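Local coordinates for TT1561 protein (Thermus thermophilus, PDB 1UF3) that is of unknown function but binds calcium ions and, as a member of the calcineurin-like metallophosphoesterase superfamily, probably hydrolyses phosphate esters, at residues L81-A84 / A85-E88; E122-E125 / H126-L129. All coordinates share one frame; numbering follows the deposited sequence.

Contact 1: residues L81-A84 / A85-E88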
loop_
_atom_site.group_PDB
_atom_site.type_symbol
_atom_site.label_atom_id
_atom_site.label_comp_id
_atom_site.label_asym_id
_atom_site.label_seq_id
_atom_site.Cartn_x
_atom_site.Cartn_y
_atom_site.Cartn_z
ATOM N N LEU A 81 8.958 26.426 22.502
ATOM C CA LEU A 81 9.831 26.417 21.326
ATOM C C LEU A 81 10.983 25.397 21.371
ATOM O O LEU A 81 11.267 24.724 20.368
ATOM C CB LEU A 81 10.408 27.812 21.075
ATOM C CG LEU A 81 10.928 28.032 19.638
ATOM C CD1 LEU A 81 9.717 28.041 18.676
ATOM C CD2 LEU A 81 11.691 29.349 19.510
ATOM N N ARG A 82 11.644 25.265 22.517
ATOM C CA ARG A 82 12.753 24.324 22.599
ATOM C C ARG A 82 12.340 22.886 22.467
ATOM O O ARG A 82 13.019 22.090 21.795
ATOM C CB ARG A 82 13.531 24.472 23.902
ATOM C CG ARG A 82 14.830 23.641 23.876
ATOM C CD ARG A 82 15.932 24.289 24.691
ATOM N NE ARG A 82 17.233 23.703 24.370
ATOM C CZ ARG A 82 18.353 23.938 25.045
ATOM N NH1 ARG A 82 18.350 24.752 26.095
ATOM N NH2 ARG A 82 19.483 23.366 24.662
ATOM N N GLU A 83 11.238 22.542 23.128
ATOM C CA GLU A 83 10.739 21.187 23.097
ATOM C C GLU A 83 10.146 20.836 21.728
ATOM O O GLU A 83 10.142 19.667 21.337
ATOM C CB GLU A 83 9.711 20.977 24.220
ATOM C CG GLU A 83 10.323 21.111 25.622
ATOM C CD GLU A 83 11.462 20.122 25.851
ATOM O OE1 GLU A 83 12.394 20.450 26.619
ATOM O OE2 GLU A 83 11.425 19.011 25.277
ATOM N N ALA A 84 9.619 21.835 21.028
ATOM C CA ALA A 84 9.070 21.610 19.685
ATOM C C ALA A 84 10.296 21.334 18.795
ATOM O O ALA A 84 10.309 20.391 18.009
ATOM C CB ALA A 84 8.344 22.868 19.178
ATOM N N ALA A 85 11.318 22.167 18.955
ATOM C CA ALA A 85 12.544 22.025 18.194
ATOM C C ALA A 85 13.149 20.631 18.408
ATOM O O ALA A 85 13.552 19.986 17.438
ATOM C CB ALA A 85 13.532 23.121 18.589
ATOM N N ASN A 86 13.183 20.158 19.661
ATOM C CA ASN A 86 13.719 18.825 19.994
ATOM C C ASN A 86 12.982 17.668 19.297
ATOM O O ASN A 86 13.603 16.811 18.664
ATOM C CB ASN A 86 13.669 18.554 21.524
ATOM C CG ASN A 86 14.600 19.463 22.325
ATOM O OD1 ASN A 86 15.557 20.021 21.790
ATOM N ND2 ASN A 86 14.321 19.607 23.623
ATOM N N VAL A 87 11.660 17.608 19.426
ATOM C CA VAL A 87 10.939 16.505 18.787
ATOM C C VAL A 87 10.976 16.612 17.251
ATOM O O VAL A 87 10.992 15.608 16.566
ATOM C CB VAL A 87 9.447 16.448 19.218
ATOM C CG1 VAL A 87 8.679 17.576 18.587
ATOM C CG2 VAL A 87 8.849 15.129 18.821
ATOM N N GLU A 88 11.011 17.826 16.736
ATOM C CA GLU A 88 10.997 18.030 15.283
ATOM C C GLU A 88 12.314 17.673 14.604
ATOM O O GLU A 88 12.376 17.546 13.391
ATOM C CB GLU A 88 10.619 19.474 14.978
ATOM C CG GLU A 88 9.151 19.766 15.316
ATOM C CD GLU A 88 8.804 21.240 15.297
ATOM O OE1 GLU A 88 9.499 22.023 14.610
ATOM O OE2 GLU A 88 7.814 21.616 15.959
HETATM O O HOH W 1 13.420 17.474 25.553
#

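Contact 2: residues E122-E125 / H126-L129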
loop_
_atom_site.group_PDB
_atom_site.type_symbol
_atom_site.label_atom_id
_atom_site.label_comp_id
_atom_site.label_asym_id
_atom_site.label_seq_id
_atom_site.Cartn_x
_atom_site.Cartn_y
_atom_site.Cartn_z
ATOM N N GLU A 122 1.446 45.993 23.906
ATOM C CA GLU A 122 2.832 45.561 23.832
ATOM C C GLU A 122 2.931 44.053 23.745
ATOM O O GLU A 122 2.162 43.324 24.376
ATOM C CB GLU A 122 3.612 46.032 25.064
ATOM C CG GLU A 122 3.979 47.480 25.005
ATOM C CD GLU A 122 4.903 47.757 23.855
ATOM O OE1 GLU A 122 4.726 48.796 23.183
ATOM O OE2 GLU A 122 5.810 46.930 23.633
ATOM N N PRO A 123 3.866 43.565 22.929
ATOM C CA PRO A 123 4.039 42.120 22.799
ATOM C C PRO A 123 4.531 41.589 24.147
ATOM O O PRO A 123 5.205 42.308 24.885
ATOM C CB PRO A 123 5.114 41.994 21.720
ATOM C CG PRO A 123 4.911 43.220 20.877
ATOM C CD PRO A 123 4.655 44.296 21.919
ATOM N N GLU A 124 4.190 40.344 24.455
ATOM C CA GLU A 124 4.611 39.680 25.686
ATOM C C GLU A 124 4.830 38.196 25.370
ATOM O O GLU A 124 4.002 37.567 24.690
ATOM C CB GLU A 124 3.520 39.819 26.753
ATOM C CG GLU A 124 3.733 39.026 28.038
ATOM C CD GLU A 124 4.941 39.497 28.821
ATOM O OE1 GLU A 124 5.242 40.701 28.772
ATOM O OE2 GLU A 124 5.583 38.662 29.485
ATOM N N GLU A 125 5.933 37.630 25.858
ATOM C CA GLU A 125 6.213 36.209 25.628
ATOM C C GLU A 125 6.676 35.456 26.885
ATOM O O GLU A 125 6.990 34.260 26.823
ATOM C CB GLU A 125 7.263 36.040 24.515
ATOM C CG GLU A 125 6.823 36.606 23.161
ATOM C CD GLU A 125 7.729 36.150 22.032
ATOM O OE1 GLU A 125 8.931 36.506 22.049
ATOM O OE2 GLU A 125 7.226 35.432 21.130
ATOM N N HIS A 126 6.703 36.142 28.026
ATOM C CA HIS A 126 7.138 35.490 29.254
ATOM C C HIS A 126 6.028 35.179 30.261
ATOM O O HIS A 126 5.925 34.042 30.728
ATOM C CB HIS A 126 8.258 36.310 29.894
ATOM C CG HIS A 126 9.483 36.399 29.041
ATOM N ND1 HIS A 126 9.572 37.241 27.953
ATOM C CD2 HIS A 126 10.634 35.685 29.060
ATOM C CE1 HIS A 126 10.723 37.042 27.337
ATOM N NE2 HIS A 126 11.386 36.102 27.988
ATOM N N GLU A 127 5.203 36.171 30.592
ATOM C CA GLU A 127 4.092 35.951 31.524
ATOM C C GLU A 127 2.924 35.331 30.743
ATOM O O GLU A 127 2.045 34.674 31.307
ATOM C CB GLU A 127 3.649 37.285 32.142
ATOM C CG GLU A 127 4.778 38.094 32.765
ATOM C CD GLU A 127 4.378 39.541 33.013
ATOM O OE1 GLU A 127 3.810 40.166 32.087
ATOM O OE2 GLU A 127 4.638 40.065 34.122
ATOM N N ALA A 128 2.922 35.555 29.436
ATOM C CA ALA A 128 1.880 35.025 28.559
ATOM C C ALA A 128 2.367 35.205 27.120
ATOM O O ALA A 128 3.457 35.732 26.894
ATOM C CB ALA A 128 0.558 35.821 28.762
ATOM N N LEU A 129 1.574 34.757 26.148
ATOM C CA LEU A 129 1.948 34.988 24.751
ATOM C C LEU A 129 0.890 35.936 24.241
ATOM O O LEU A 129 -0.268 35.563 24.126
ATOM C CB LEU A 129 1.920 33.706 23.913
ATOM C CG LEU A 129 2.814 32.541 24.356
ATOM C CD1 LEU A 129 2.895 31.488 23.233
ATOM C CD2 LEU A 129 4.196 33.058 24.702
HETATM O O HOH W 2 8.041 39.070 26.749
#

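Contact 1: residues L81-A84 / A85-E88
Asn-86 folds back over the preceding turn of its helix and lays its amide beside Arg-82 and Glu-83. Its CB rests 3.6 Å from Arg-82 O, the same oxygen that takes the backbone N-H of Asn-86 in a helical bond of 2.9 Å. Because CG stands anti to the carbonyl carbon (chi1 -66°), the amide stays close to this carbonyl: Asn-86 CG lies 3.1 Å from Arg-82 O. Neither end of the amide bonds to it; OD1 is a second acceptor, and ND2 meets the oxygen at a poor angle. ND2 instead skirts the aliphatic base of Arg-82, near its CG, and reaches the carboxylate of Glu-83, where it gives OE2 a long, weak hydrogen bond of 3.4 Å. The amide and carboxylate planes stand steeply to each other, 79° apart. A water completes a small triangle, donating to Glu-83 OE2 at 2.5 Å and accepting from Asn-86 ND2; both bonds made by ND2, to OE2 and to the water, are weak, and only the water's bond to the carboxylate is short.

On another flank Glu-88 drapes its chain across the Ala-84 carbonyl, with Glu-88 CG 3.0 Å from Ala-84 O and OE2 3.5 Å from the methyl CB of Ala-84. Its buried carboxylate finds its partners beyond these two turns: OE2 hydrogen-bonds with Tyr-68 and the backbone N of Asn-96, while OE1 forms a salt bridge with Lys-141 and a hydrogen bond with Tyr-138, both of the second subunit.

These two turns belong to helix 77-90, the crossover of a beta-alpha-beta unit between strands 66-69 and 94-96. Glu-83 packs against helix 49-59, Ala-84 and Val-87 touch strand 94-96, and Ala-85 packs on Tyr-138 of the second subunit, whose Trp-134 forms a cation-pi contact with Arg-82.

Contact 2: residues E122-E125 / H126-L129
Glu-124 curls its carboxylate back onto the chain just ahead and holds two successive amides, those of His-126 and Glu-127, with a single oxygen. CG sits anti to the backbone N (chi1 172°) and the chain then bends at chi2 (65°), which carries OE2 round to the amide side of the turn. The stronger grip is on Glu-127 N, 2.8 Å from OE2: the bond is practically straight at 179° and uses the anti lone pair, pointing away from the other oxygen. His-126 N meets the same OE2 at 3.1 Å, from above the carboxylate plane and less straight. Glu-127 sends its extended side chain across that of Glu-124 at about a right angle. Its CG packs 3.4 Å from OE2 of Glu-124, but its OE1 comes within 3.5 Å of that oxygen, a like-charge approach that the two N-H donors at Glu-124 OE2 probably help to offset. With an alanine in place of Glu-124, the amides of His-126 and Glu-127 would probably lose their shared acceptor, and the turn would be likely to become more mobile.

The His-126 ring stands over the Glu-125 carbonyl, its CG 4.0 Å from Glu-125 O. A water in the ring plane, 2.7 Å from His-126 ND1, accepts from Glu-125 N. Further along, Leu-129 CA makes a C-H...O contact with Glu-124 O (3.3 Å), and the Leu-129 CD2 methyl packs against Glu-125 O and CA.

Glu-125 itself turns elsewhere, its OE2 bonded to Tyr-131. The result is a compact loop, its backbone amides held by a carboxylate, that presents Glu-125, a residue of a calcium site of this metallophosphoesterase-family protein, near Glu-99 of the same site and beside Glu-125 of the second subunit; a calcium ion lies about 4 Å from its side chain.

In the fold
Contact 1 comes first along the chain, in helix 77-90, and closes before contact 2 opens in the loop between strands 108-118 and 130-132. Their centres lie 20 Å apart and their nearest atoms about 8 Å, so they do not touch. The start of the helix joins them: Ile-77 packs on Glu-125 and Leu-129. They flank different sheets, residues 81-88 beside the sheet that includes strands 66-69 and 94-96, residues 122-129 leading into strand 130-132 of the other. Both lie near calcium and both face the second subunit, so helix and loop together help build an interface at which bound calcium lies close by.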